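PDB 2ODF: hypothetical protein Atu2144 from Agrobacterium tumefaciens, which is of unknown function but probably hydrolyses an amide bond, as do the N-formylglutamate amidohydrolases, its relatives in the clan of zinc exopeptidases. Local coordinates for residues 30-35 with 152-157; 37-42 with 80-85; 166-171 with 190-195. All blocks are in the same frame, centred on the assembly; numbering follows the deposited sequence.

How the interactions relate
Interaction 1 is the core contact: its centre lies about 3 Å from the centre of the chain, all touching residues are buried, and polar side chains crowd the ends of two central strands. Interaction 3 belongs to the margin of the same mixed sheet, where strand 194-196 is one of the two edge strands within the chain; waters join in, and a ladder of backbone bonds does most of the work. Interaction 2 couples two loops, with a single direct backbone bond and apolar side chains around it. It touches interaction 1 through Ser-35 OG and Arg-81 O, 2.8 Å apart. Phe-156 packs on the backbone of 166-171, whereas interactions 2 and 3 stand about 14 Å apart (nearest atoms).

Interaction 1. Residues 30-35 with 152-157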
ATOM      1  N   VAL A  30      16.420  -2.192 -12.244  1.00 14.30           N
ATOM      2  CA  VAL A  30      15.149  -2.570 -11.595  1.00 15.11           C
ATOM      3  C   VAL A  30      14.345  -3.484 -12.532  1.00 15.66           C
ATOM      4  O   VAL A  30      14.147  -3.167 -13.709  1.00 16.52           O
ATOM      5  CB  VAL A  30      14.311  -1.318 -11.208  1.00 15.08           C
ATOM      6  CG1 VAL A  30      12.974  -1.729 -10.534  1.00 14.81           C
ATOM      7  CG2 VAL A  30      15.188  -0.346 -10.330  1.00 14.77           C
ATOM      8  N   CYS A  31      13.884  -4.609 -12.009  1.00 15.63           N
ATOM      9  CA  CYS A  31      13.132  -5.580 -12.799  1.00 15.29           C
ATOM     10  C   CYS A  31      11.902  -6.056 -12.030  1.00 15.49           C
ATOM     11  O   CYS A  31      11.969  -7.004 -11.245  1.00 15.26           O
ATOM     12  CB  CYS A  31      14.040  -6.764 -13.181  1.00 14.46           C
ATOM     13  SG  CYS A  31      13.315  -7.794 -14.426  1.00 17.52           S
ATOM     14  N   GLU A  32      10.781  -5.364 -12.252  1.00 15.45           N
ATOM     15  CA  GLU A  32       9.522  -5.652 -11.564  1.00 16.30           C
ATOM     16  C   GLU A  32       8.885  -6.990 -12.007  1.00 16.88           C
ATOM     17  O   GLU A  32       8.248  -7.679 -11.204  1.00 16.76           O
ATOM     18  CB  GLU A  32       8.521  -4.522 -11.781  1.00 16.62           C
ATOM     19  CG  GLU A  32       9.006  -3.130 -11.459  1.00 17.70           C
ATOM     20  CD  GLU A  32       9.503  -2.418 -12.677  1.00 19.72           C
ATOM     21  OE1 GLU A  32      10.320  -3.016 -13.405  1.00 18.83           O
ATOM     22  OE2 GLU A  32       9.089  -1.270 -12.913  1.00 22.55           O
ATOM     23  N   HIS A  33       9.108  -7.380 -13.261  1.00 17.07           N
ATOM     24  CA  HIS A  33       8.481  -8.588 -13.816  1.00 16.66           C
ATOM     25  C   HIS A  33       9.447  -9.741 -13.981  1.00 16.21           C
ATOM     26  O   HIS A  33       9.296 -10.564 -14.881  1.00 15.83           O
ATOM     27  CB  HIS A  33       7.773  -8.268 -15.142  1.00 17.80           C
ATOM     28  CG  HIS A  33       6.717  -7.207 -15.027  1.00 16.57           C
ATOM     29  ND1 HIS A  33       6.284  -6.476 -16.106  1.00 18.37           N
ATOM     30  CD2 HIS A  33       6.045  -6.722 -13.951  1.00 16.36           C
ATOM     31  CE1 HIS A  33       5.366  -5.605 -15.717  1.00 18.74           C
ATOM     32  NE2 HIS A  33       5.214  -5.720 -14.407  1.00 18.18           N
ATOM     33  N   ALA A  34      10.389  -9.832 -13.045  1.00 15.92           N
ATOM     34  CA  ALA A  34      11.531 -10.723 -13.094  1.00 16.08           C
ATOM     35  C   ALA A  34      11.151 -12.191 -12.953  1.00 16.00           C
ATOM     36  O   ALA A  34      11.827 -13.059 -13.511  1.00 16.72           O
ATOM     37  CB  ALA A  34      12.522 -10.357 -11.950  1.00 14.63           C
ATOM     38  N   SER A  35      10.097 -12.461 -12.183  1.00 15.63           N
ATOM     39  CA  SER A  35       9.822 -13.829 -11.720  1.00 16.70           C
ATOM     40  C   SER A  35       8.374 -14.250 -11.859  1.00 16.79           C
ATOM     41  O   SER A  35       7.462 -13.495 -11.563  1.00 17.35           O
ATOM     42  CB  SER A  35      10.280 -13.994 -10.270  1.00 16.67           C
ATOM     43  OG  SER A  35       9.905 -15.289  -9.790  1.00 20.29           O
ATOM     44  N   THR A 152      14.969   0.532 -15.730  1.00 16.88           N
ATOM     45  CA  THR A 152      14.110  -0.647 -15.589  1.00 17.09           C
ATOM     46  C   THR A 152      14.149  -1.525 -16.855  1.00 16.90           C
ATOM     47  O   THR A 152      14.280  -1.038 -17.991  1.00 16.07           O
ATOM     48  CB  THR A 152      12.664  -0.275 -15.217  1.00 17.38           C
ATOM     49  OG1 THR A 152      11.954   0.165 -16.367  1.00 18.54           O
ATOM     50  CG2 THR A 152      12.614   0.860 -14.189  1.00 18.13           C
ATOM     51  N   ILE A 153      14.054  -2.832 -16.631  1.00 15.90           N
ATOM     52  CA  ILE A 153      14.204  -3.823 -17.705  1.00 16.64           C
ATOM     53  C   ILE A 153      12.957  -4.678 -17.818  1.00 16.62           C
ATOM     54  O   ILE A 153      12.552  -5.352 -16.853  1.00 16.92           O
ATOM     55  CB  ILE A 153      15.421  -4.774 -17.443  1.00 16.85           C
ATOM     56  CG1 ILE A 153      16.721  -3.991 -17.207  1.00 18.11           C
ATOM     57  CG2 ILE A 153      15.556  -5.804 -18.542  1.00 15.70           C
ATOM     58  CD1 ILE A 153      17.201  -3.128 -18.371  1.00 14.43           C
ATOM     59  N   HIS A 154      12.374  -4.678 -19.013  1.00 16.26           N
ATOM     60  CA  HIS A 154      11.126  -5.359 -19.307  1.00 16.96           C
ATOM     61  C   HIS A 154      11.249  -6.131 -20.633  1.00 16.73           C
ATOM     62  O   HIS A 154      12.096  -5.797 -21.488  1.00 16.90           O
ATOM     63  CB  HIS A 154       9.980  -4.358 -19.470  1.00 17.04           C
ATOM     64  CG  HIS A 154       9.497  -3.759 -18.184  1.00 18.86           C
ATOM     65  ND1 HIS A 154      10.251  -2.876 -17.440  1.00 22.63           N
ATOM     66  CD2 HIS A 154       8.335  -3.928 -17.509  1.00 18.33           C
ATOM     67  CE1 HIS A 154       9.557  -2.509 -16.373  1.00 21.63           C
ATOM     68  NE2 HIS A 154       8.400  -3.145 -16.385  1.00 23.26           N
ATOM     69  N   SER A 155      10.393  -7.133 -20.810  1.00 16.91           N
ATOM     70  CA  SER A 155      10.193  -7.742 -22.124  1.00 17.07           C
ATOM     71  C   SER A 155       8.727  -7.754 -22.465  1.00 18.04           C
ATOM     72  O   SER A 155       7.839  -7.640 -21.579  1.00 17.61           O
ATOM     73  CB  SER A 155      10.823  -9.166 -22.245  1.00 17.78           C
ATOM     74  OG  SER A 155      10.122 -10.166 -21.520  1.00 15.76           O
ATOM     75  N   PHE A 156       8.469  -7.856 -23.763  1.00 19.06           N
ATOM     76  CA  PHE A 156       7.129  -7.822 -24.285  1.00 19.91           C
ATOM     77  C   PHE A 156       6.936  -8.893 -25.333  1.00 20.73           C
ATOM     78  O   PHE A 156       7.871  -9.348 -25.989  1.00 20.27           O
ATOM     79  CB  PHE A 156       6.732  -6.426 -24.815  1.00 20.39           C
ATOM     80  CG  PHE A 156       7.555  -5.938 -25.991  1.00 21.05           C
ATOM     81  CD1 PHE A 156       8.756  -5.274 -25.791  1.00 20.29           C
ATOM     82  CD2 PHE A 156       7.096  -6.103 -27.297  1.00 21.06           C
ATOM     83  CE1 PHE A 156       9.515  -4.797 -26.891  1.00 20.39           C
ATOM     84  CE2 PHE A 156       7.860  -5.630 -28.402  1.00 19.47           C
ATOM     85  CZ  PHE A 156       9.055  -4.957 -28.169  1.00 19.35           C
ATOM     86  N   THR A 157       5.692  -9.317 -25.435  1.00 21.67           N
ATOM     87  CA  THR A 157       5.290 -10.405 -26.302  1.00 22.66           C
ATOM     88  C   THR A 157       5.249  -9.939 -27.780  1.00 22.81           C
ATOM     89  O   THR A 157       4.827  -8.829 -28.080  1.00 22.37           O
ATOM     90  CB  THR A 157       3.934 -10.936 -25.799  1.00 23.08           C
ATOM     91  OG1 THR A 157       3.745 -12.280 -26.238  1.00 25.88           O
ATOM     92  CG2 THR A 157       2.822 -10.054 -26.263  1.00 20.84           C
TER
HETATM   93  O   HOH W   1      10.070  -5.903 -15.461  1.00 23.36           O
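Glu-32 and His-33 both meet His-154 with CG set beside the backbone N, but Glu-32 then bends sharply at its second torsion (chi2 96°), which brings its carboxylate up to the imidazole of His-154, OE2 lying at the ring edge and OE1 coming nearest, obliquely. Carboxylate and ring are steeply inclined, 73° between their planes; OE2 is held by Thr-209. His-33, the next residue along, meets the same ring: the two imidazoles form an offset edge-to-face pair, His-154 giving its edge to the face of His-33, with ring centroids 5.0 Å apart and planes at 82°. Asp-88 fixes the His-33 ring through NE2. One water bridges the type I turn 31-34 to the neighbouring strand, accepting from His-33 N at 2.8 Å and donating to Ile-153 O at 2.9 Å, and it lies over the face of the His-154 ring. Behind this polar cluster the strands run parallel, Ile-153 N bonding to Val-30 O at 2.9 Å, while Val-30 CB rests 4.1 Å from Thr-152 CG2. Acidic and histidine side chains gathered at strand ends are consistent with an active-site region in this clan. Strand 220-227 flanks 149-156 on its far edge and strand 77-80 flanks 27-31; helix 62-73 packs against Cys-31 and Ile-153, and helix 116-143 against Val-30 and Glu-32.

Interaction 2. Residues 37-42 with 80-85; sequences TIPQKY and QRFSRL
The ring of Phe-82 turns its edge to the loop 37-42, with Thr-37 O and the carbonyl carbon of Ile-38 near the ring plane. Pro-39 comes in obliquely, its CG 3.8 Å from Phe-82 CD1, and Thr-37 CG2 closes on the same ring atom at 3.9 Å. Phe-8, and Leu-126 from helix 116-143, also meet this ring. A second flat group, the Arg-81 guanidinium, has a water above one face; that water donates to Arg-81 O at 2.7 Å and also bonds Thr-37 OG1, which pairs with Ser-35 as well. Arg-81 NH1 itself reaches back to the carbonyls of Glu-12 and Lys-14.

The direct polar link is Ser-83 N to Thr-37 O, 2.8 Å long, the donor tilted 18° out of the carbonyl plane. With OG turned away from its own N (chi1 177°), Ser-83 accepts from Leu-85 N at 2.9 Å, an ST turn, and also bonds Ala-57 O. Its CB meets Ile-38 CD1 at 3.5 Å. Two irregular loops are thus joined by one backbone bond and one water bridge, with hydrocarbon contacts flanking the backbone bond: Pro-39 and Phe-82 to one side, Ile-38 and Ser-83 CB to the other.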
ATOM      1  N   THR A  37       7.116 -16.862 -10.227  1.00 17.36           N
ATOM      2  CA  THR A  37       6.771 -17.619  -9.036  1.00 17.95           C
ATOM      3  C   THR A  37       5.451 -17.130  -8.386  1.00 18.29           C
ATOM      4  O   THR A  37       5.238 -15.941  -8.188  1.00 17.82           O
ATOM      5  CB  THR A  37       7.878 -17.590  -7.996  1.00 17.86           C
ATOM      6  OG1 THR A  37       9.128 -17.972  -8.613  1.00 18.29           O
ATOM      7  CG2 THR A  37       7.544 -18.561  -6.862  1.00 17.29           C
ATOM      8  N   ILE A  38       4.571 -18.081  -8.112  1.00 19.27           N
ATOM      9  CA  ILE A  38       3.316 -17.827  -7.403  1.00 19.30           C
ATOM     10  C   ILE A  38       3.541 -18.330  -5.980  1.00 19.83           C
ATOM     11  O   ILE A  38       3.906 -19.504  -5.791  1.00 19.15           O
ATOM     12  CB  ILE A  38       2.107 -18.599  -8.016  1.00 20.28           C
ATOM     13  CG1 ILE A  38       1.972 -18.391  -9.537  1.00 20.14           C
ATOM     14  CG2 ILE A  38       0.799 -18.203  -7.295  1.00 18.83           C
ATOM     15  CD1 ILE A  38       1.892 -16.947  -9.989  1.00 20.04           C
ATOM     16  N   PRO A  39       3.315 -17.467  -4.967  1.00 19.28           N
ATOM     17  CA  PRO A  39       3.419 -17.943  -3.598  1.00 19.74           C
ATOM     18  C   PRO A  39       2.499 -19.143  -3.384  1.00 19.30           C
ATOM     19  O   PRO A  39       1.426 -19.198  -3.973  1.00 17.68           O
ATOM     20  CB  PRO A  39       2.949 -16.752  -2.760  1.00 19.90           C
ATOM     21  CG  PRO A  39       3.152 -15.583  -3.614  1.00 19.03           C
ATOM     22  CD  PRO A  39       2.942 -16.038  -5.019  1.00 19.64           C
ATOM     23  N   GLN A  40       2.965 -20.090  -2.581  1.00 20.85           N
ATOM     24  CA  GLN A  40       2.284 -21.360  -2.340  1.00 22.42           C
ATOM     25  C   GLN A  40       0.826 -21.111  -1.961  1.00 22.58           C
ATOM     26  O   GLN A  40      -0.062 -21.783  -2.458  1.00 23.61           O
ATOM     27  CB  GLN A  40       3.013 -22.147  -1.237  1.00 22.91           C
ATOM     28  CG  GLN A  40       2.628 -23.639  -1.192  1.00 24.25           C
ATOM     29  CD  GLN A  40       3.034 -24.325   0.120  1.00 26.10           C
ATOM     30  OE1 GLN A  40       3.968 -25.132   0.134  1.00 35.50           O
ATOM     31  NE2 GLN A  40       2.331 -24.017   1.216  1.00 28.72           N
ATOM     32  N   LYS A  41       0.568 -20.112  -1.128  1.00 22.83           N
ATOM     33  CA  LYS A  41      -0.792 -19.880  -0.654  1.00 23.29           C
ATOM     34  C   LYS A  41      -1.816 -19.707  -1.797  1.00 21.96           C
ATOM     35  O   LYS A  41      -2.997 -19.984  -1.614  1.00 21.18           O
ATOM     36  CB  LYS A  41      -0.834 -18.697   0.334  1.00 23.93           C
ATOM     37  CG  LYS A  41      -0.606 -17.345  -0.250  1.00 27.03           C
ATOM     38  CD  LYS A  41      -0.911 -16.195   0.780  1.00 27.46           C
ATOM     39  CE  LYS A  41      -2.373 -15.708   0.754  1.00 31.66           C
ATOM     40  NZ  LYS A  41      -2.550 -14.239   1.181  1.00 32.48           N
ATOM     41  N   TYR A  42      -1.366 -19.272  -2.973  1.00 20.72           N
ATOM     42  CA  TYR A  42      -2.276 -18.986  -4.081  1.00 20.56           C
ATOM     43  C   TYR A  42      -2.531 -20.155  -4.996  1.00 19.92           C
ATOM     44  O   TYR A  42      -3.404 -20.084  -5.835  1.00 19.73           O
ATOM     45  CB  TYR A  42      -1.787 -17.765  -4.894  1.00 20.16           C
ATOM     46  CG  TYR A  42      -1.851 -16.520  -4.070  1.00 18.07           C
ATOM     47  CD1 TYR A  42      -3.068 -15.906  -3.797  1.00 19.22           C
ATOM     48  CD2 TYR A  42      -0.720 -16.012  -3.490  1.00 20.34           C
ATOM     49  CE1 TYR A  42      -3.141 -14.779  -3.009  1.00 19.91           C
ATOM     50  CE2 TYR A  42      -0.768 -14.902  -2.692  1.00 19.28           C
ATOM     51  CZ  TYR A  42      -1.988 -14.281  -2.445  1.00 20.55           C
ATOM     52  OH  TYR A  42      -2.029 -13.181  -1.613  1.00 18.69           O
ATOM     53  N   GLN A  80      11.869  -8.230  -8.215  1.00 18.42           N
ATOM     54  CA  GLN A  80      10.735  -8.831  -7.525  1.00 18.80           C
ATOM     55  C   GLN A  80      10.785 -10.329  -7.736  1.00 18.93           C
ATOM     56  O   GLN A  80      10.946 -10.796  -8.876  1.00 19.72           O
ATOM     57  CB  GLN A  80       9.480  -8.181  -8.118  1.00 19.72           C
ATOM     58  CG  GLN A  80       8.141  -8.583  -7.631  1.00 20.06           C
ATOM     59  CD  GLN A  80       7.974  -8.697  -6.113  1.00 21.01           C
ATOM     60  OE1 GLN A  80       7.806  -7.700  -5.381  1.00 22.06           O
ATOM     61  NE2 GLN A  80       7.921  -9.914  -5.659  1.00 14.65           N
ATOM     62  N   ARG A  81      10.684 -11.088  -6.646  1.00 18.88           N
ATOM     63  CA  ARG A  81      10.805 -12.549  -6.708  1.00 18.56           C
ATOM     64  C   ARG A  81       9.491 -13.313  -6.960  1.00 18.50           C
ATOM     65  O   ARG A  81       9.519 -14.520  -7.103  1.00 17.74           O
ATOM     66  CB  ARG A  81      11.512 -13.053  -5.441  1.00 18.49           C
ATOM     67  CG  ARG A  81      12.930 -12.497  -5.334  1.00 19.09           C
ATOM     68  CD  ARG A  81      13.702 -13.055  -4.189  1.00 19.42           C
ATOM     69  NE  ARG A  81      13.965 -14.480  -4.350  1.00 20.52           N
ATOM     70  CZ  ARG A  81      13.310 -15.445  -3.718  1.00 22.57           C
ATOM     71  NH1 ARG A  81      12.336 -15.156  -2.858  1.00 22.44           N
ATOM     72  NH2 ARG A  81      13.640 -16.716  -3.951  1.00 20.60           N
ATOM     73  N   PHE A  82       8.360 -12.607  -7.024  1.00 17.73           N
ATOM     74  CA  PHE A  82       7.059 -13.209  -7.285  1.00 17.80           C
ATOM     75  C   PHE A  82       6.303 -12.517  -8.391  1.00 17.10           C
ATOM     76  O   PHE A  82       6.583 -11.353  -8.726  1.00 16.57           O
ATOM     77  CB  PHE A  82       6.220 -13.260  -5.976  1.00 18.59           C
ATOM     78  CG  PHE A  82       6.904 -14.051  -4.892  1.00 17.21           C
ATOM     79  CD1 PHE A  82       6.728 -15.416  -4.793  1.00 18.89           C
ATOM     80  CD2 PHE A  82       7.821 -13.435  -4.060  1.00 18.37           C
ATOM     81  CE1 PHE A  82       7.431 -16.141  -3.856  1.00 19.35           C
ATOM     82  CE2 PHE A  82       8.502 -14.138  -3.131  1.00 17.98           C
ATOM     83  CZ  PHE A  82       8.312 -15.491  -3.023  1.00 18.90           C
ATOM     84  N   SER A  83       5.345 -13.262  -8.956  1.00 16.68           N
ATOM     85  CA  SER A  83       4.678 -12.913 -10.190  1.00 16.79           C
ATOM     86  C   SER A  83       3.859 -11.644 -10.129  1.00 17.02           C
ATOM     87  O   SER A  83       3.150 -11.371  -9.119  1.00 17.47           O
ATOM     88  CB  SER A  83       3.745 -14.041 -10.625  1.00 16.88           C
ATOM     89  OG  SER A  83       3.039 -13.693 -11.798  1.00 14.79           O
ATOM     90  N   ARG A  84       3.915 -10.921 -11.246  1.00 16.77           N
ATOM     91  CA  ARG A  84       3.079  -9.747 -11.501  1.00 17.13           C
ATOM     92  C   ARG A  84       1.576 -10.103 -11.480  1.00 17.23           C
ATOM     93  O   ARG A  84       0.725  -9.201 -11.450  1.00 16.66           O
ATOM     94  CB  ARG A  84       3.417  -9.135 -12.869  1.00 16.22           C
ATOM     95  CG  ARG A  84       3.090 -10.067 -14.086  1.00 16.50           C
ATOM     96  CD  ARG A  84       3.402  -9.422 -15.417  1.00 18.62           C
ATOM     97  NE  ARG A  84       2.638  -8.197 -15.611  1.00 18.29           N
ATOM     98  CZ  ARG A  84       2.639  -7.453 -16.708  1.00 20.83           C
ATOM     99  NH1 ARG A  84       3.397  -7.776 -17.741  1.00 24.22           N
ATOM    100  NH2 ARG A  84       1.901  -6.359 -16.753  1.00 21.73           N
ATOM    101  N   LEU A  85       1.256 -11.393 -11.601  1.00 17.57           N
ATOM    102  CA  LEU A  85      -0.151 -11.826 -11.482  1.00 17.60           C
ATOM    103  C   LEU A  85      -0.709 -11.619 -10.086  1.00 17.41           C
ATOM    104  O   LEU A  85      -1.915 -11.359  -9.948  1.00 17.64           O
ATOM    105  CB  LEU A  85      -0.334 -13.275 -11.886  1.00 18.43           C
ATOM    106  CG  LEU A  85      -0.183 -13.605 -13.370  1.00 18.26           C
ATOM    107  CD1 LEU A  85      -0.087 -15.106 -13.496  1.00 18.92           C
ATOM    108  CD2 LEU A  85      -1.301 -13.065 -14.169  1.00 19.48           C
TER
HETATM  109  O   HOH W   2      10.781 -16.813  -6.504  1.00 25.26           O

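Interaction 3. Residues 166-171 with 190-195; sequences EVEIGI and ASLTVR
Glu-166 meets Thr-193 at the solvent-facing end of the contact, its carbonyl O taking a 2.6 Å bond from a water that also binds Thr-193 OG1. Val-167 follows, sliding its CG2 past the aliphatic start of Arg-195, whose guanidinium folds back so that Thr-193 CG2 sits over its centre. Glu-168 grips Thr-193 twice. Its chain runs extended beyond CG, carrying OE1 to Thr-193 N at 2.8 Å, an almost straight bond (165°) on the anti lone pair, while its own N donates to Thr-193 O. OE1 also lies against Leu-192 CD2, 3.4 Å away, with waters close by.

Ile-169 N donates to Thr-193 O too, at 3.0 Å, so one carbonyl holds two successive amides just where the parallel pairing starts. Here strand 169-172 meets strand 194-196, the two strands of a beta-alpha-beta unit whose connecting helix is 178-186. Ile-169 O receives Arg-195 N at 3.0 Å, and the Ile-169 side chain touches Leu-192 CD1 and Val-194 CG2. Gly-170 brings its CA 3.3 Å from Arg-195 O in a CA-H...O contact. Ile-171 N donates to that same oxygen, at 2.9 Å, its CG1 packs on Val-194 CG1, and both side chains touch Leu-184 of the connecting helix.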
ATOM      1  N   GLU A 166       6.608  -5.103 -34.808  1.00 27.96           N
ATOM      2  CA  GLU A 166       7.894  -5.054 -35.481  1.00 27.67           C
ATOM      3  C   GLU A 166       8.944  -4.318 -34.613  1.00 25.70           C
ATOM      4  O   GLU A 166      10.150  -4.472 -34.842  1.00 24.42           O
ATOM      5  CB  GLU A 166       7.753  -4.437 -36.883  1.00 28.29           C
ATOM      6  CG  GLU A 166       6.961  -5.346 -37.876  1.00 30.31           C
ATOM      7  CD  GLU A 166       6.566  -4.623 -39.160  1.00 31.04           C
ATOM      8  OE1 GLU A 166       7.342  -3.766 -39.650  1.00 38.11           O
ATOM      9  OE2 GLU A 166       5.461  -4.894 -39.677  1.00 37.84           O
ATOM     10  N   VAL A 167       8.495  -3.566 -33.598  1.00 23.99           N
ATOM     11  CA  VAL A 167       9.435  -2.914 -32.656  1.00 23.30           C
ATOM     12  C   VAL A 167      10.187  -3.984 -31.884  1.00 22.17           C
ATOM     13  O   VAL A 167       9.603  -5.004 -31.465  1.00 20.74           O
ATOM     14  CB  VAL A 167       8.771  -1.879 -31.687  1.00 23.27           C
ATOM     15  CG1 VAL A 167       7.629  -2.518 -30.833  1.00 23.84           C
ATOM     16  CG2 VAL A 167       9.821  -1.214 -30.807  1.00 23.29           C
ATOM     17  N   GLU A 168      11.499  -3.775 -31.748  1.00 20.34           N
ATOM     18  CA  GLU A 168      12.369  -4.774 -31.147  1.00 19.92           C
ATOM     19  C   GLU A 168      12.847  -4.317 -29.772  1.00 18.74           C
ATOM     20  O   GLU A 168      12.829  -5.082 -28.830  1.00 18.54           O
ATOM     21  CB  GLU A 168      13.539  -5.118 -32.077  1.00 19.15           C
ATOM     22  CG  GLU A 168      13.085  -5.994 -33.216  1.00 20.00           C
ATOM     23  CD  GLU A 168      14.178  -6.233 -34.283  1.00 22.79           C
ATOM     24  OE1 GLU A 168      14.926  -5.299 -34.590  1.00 22.66           O
ATOM     25  OE2 GLU A 168      14.244  -7.373 -34.813  1.00 26.48           O
ATOM     26  N   ILE A 169      13.241  -3.053 -29.700  1.00 18.74           N
ATOM     27  CA  ILE A 169      13.627  -2.399 -28.472  1.00 18.06           C
ATOM     28  C   ILE A 169      12.789  -1.131 -28.366  1.00 17.42           C
ATOM     29  O   ILE A 169      12.855  -0.264 -29.237  1.00 16.68           O
ATOM     30  CB  ILE A 169      15.118  -1.998 -28.469  1.00 18.11           C
ATOM     31  CG1 ILE A 169      16.019  -3.197 -28.689  1.00 18.26           C
ATOM     32  CG2 ILE A 169      15.511  -1.267 -27.141  1.00 18.60           C
ATOM     33  CD1 ILE A 169      16.200  -4.109 -27.485  1.00 16.86           C
ATOM     34  N   GLY A 170      12.033  -1.007 -27.265  1.00 17.13           N
ATOM     35  CA  GLY A 170      11.421   0.251 -26.894  1.00 16.98           C
ATOM     36  C   GLY A 170      12.231   1.000 -25.848  1.00 16.85           C
ATOM     37  O   GLY A 170      12.720   0.402 -24.874  1.00 17.93           O
ATOM     38  N   ILE A 171      12.376   2.302 -26.072  1.00 17.14           N
ATOM     39  CA  ILE A 171      13.052   3.223 -25.165  1.00 17.01           C
ATOM     40  C   ILE A 171      11.923   4.065 -24.543  1.00 16.85           C
ATOM     41  O   ILE A 171      11.365   4.965 -25.168  1.00 17.47           O
ATOM     42  CB  ILE A 171      14.118   4.100 -25.893  1.00 17.54           C
ATOM     43  CG1 ILE A 171      15.149   3.216 -26.598  1.00 17.62           C
ATOM     44  CG2 ILE A 171      14.777   5.113 -24.902  1.00 16.52           C
ATOM     45  CD1 ILE A 171      16.000   2.337 -25.665  1.00 14.85           C
ATOM     46  N   ALA A 190      21.162   1.508 -36.042  1.00 20.14           N
ATOM     47  CA  ALA A 190      21.336   0.198 -35.418  1.00 19.64           C
ATOM     48  C   ALA A 190      20.567  -0.824 -36.250  1.00 18.52           C
ATOM     49  O   ALA A 190      19.589  -0.474 -36.902  1.00 18.91           O
ATOM     50  CB  ALA A 190      20.786   0.231 -33.979  1.00 20.08           C
ATOM     51  N   SER A 191      20.982  -2.075 -36.196  1.00 19.49           N
ATOM     52  CA  SER A 191      20.285  -3.170 -36.892  1.00 19.89           C
ATOM     53  C   SER A 191      18.913  -3.501 -36.276  1.00 20.12           C
ATOM     54  O   SER A 191      18.056  -4.042 -36.953  1.00 19.70           O
ATOM     55  CB  SER A 191      21.132  -4.422 -36.875  1.00 19.51           C
ATOM     56  OG  SER A 191      21.336  -4.908 -35.565  1.00 19.66           O
ATOM     57  N   LEU A 192      18.726  -3.184 -34.993  1.00 20.00           N
ATOM     58  CA  LEU A 192      17.452  -3.400 -34.323  1.00 20.05           C
ATOM     59  C   LEU A 192      16.510  -2.257 -34.618  1.00 20.05           C
ATOM     60  O   LEU A 192      16.962  -1.137 -34.812  1.00 20.52           O
ATOM     61  CB  LEU A 192      17.676  -3.521 -32.808  1.00 20.25           C
ATOM     62  CG  LEU A 192      18.466  -4.760 -32.399  1.00 21.96           C
ATOM     63  CD1 LEU A 192      18.953  -4.734 -30.958  1.00 21.93           C
ATOM     64  CD2 LEU A 192      17.620  -6.001 -32.659  1.00 23.88           C
ATOM     65  N   THR A 193      15.212  -2.549 -34.660  1.00 20.15           N
ATOM     66  CA  THR A 193      14.148  -1.554 -34.693  1.00 20.03           C
ATOM     67  C   THR A 193      13.922  -1.044 -33.276  1.00 20.59           C
ATOM     68  O   THR A 193      13.429  -1.776 -32.400  1.00 17.65           O
ATOM     69  CB  THR A 193      12.851  -2.149 -35.239  1.00 20.81           C
ATOM     70  OG1 THR A 193      13.121  -2.695 -36.522  1.00 21.40           O
ATOM     71  CG2 THR A 193      11.730  -1.097 -35.364  1.00 20.61           C
ATOM     72  N   VAL A 194      14.305   0.213 -33.086  1.00 20.58           N
ATOM     73  CA  VAL A 194      14.359   0.870 -31.784  1.00 21.27           C
ATOM     74  C   VAL A 194      13.441   2.068 -31.838  1.00 21.76           C
ATOM     75  O   VAL A 194      13.558   2.895 -32.737  1.00 22.01           O
ATOM     76  CB  VAL A 194      15.775   1.347 -31.449  1.00 20.98           C
ATOM     77  CG1 VAL A 194      15.810   2.033 -30.057  1.00 22.10           C
ATOM     78  CG2 VAL A 194      16.762   0.210 -31.514  1.00 19.93           C
ATOM     79  N   ARG A 195      12.483   2.150 -30.917  1.00 21.47           N
ATOM     80  CA  ARG A 195      11.468   3.188 -30.983  1.00 21.99           C
ATOM     81  C   ARG A 195      11.145   3.760 -29.609  1.00 21.90           C
ATOM     82  O   ARG A 195      11.266   3.072 -28.605  1.00 21.10           O
ATOM     83  CB  ARG A 195      10.185   2.624 -31.578  1.00 23.98           C
ATOM     84  CG  ARG A 195      10.328   1.999 -32.967  1.00 25.98           C
ATOM     85  CD  ARG A 195       9.767   2.867 -34.012  1.00 32.23           C
ATOM     86  NE  ARG A 195       9.785   2.263 -35.354  1.00 33.88           N
ATOM     87  CZ  ARG A 195      10.857   2.183 -36.145  1.00 36.29           C
ATOM     88  NH1 ARG A 195      12.048   2.663 -35.763  1.00 38.24           N
ATOM     89  NH2 ARG A 195      10.733   1.629 -37.348  1.00 36.38           N
TER
HETATM   90  O   HOH W   3      11.632  -5.073 -36.860  1.00 34.55           O
HETATM   91  O   HOH W   4      16.019  -6.272 -37.039  1.00 34.13           O
HETATM   92  O   HOH W   5      15.414  -4.039 -37.771  1.00 35.01           O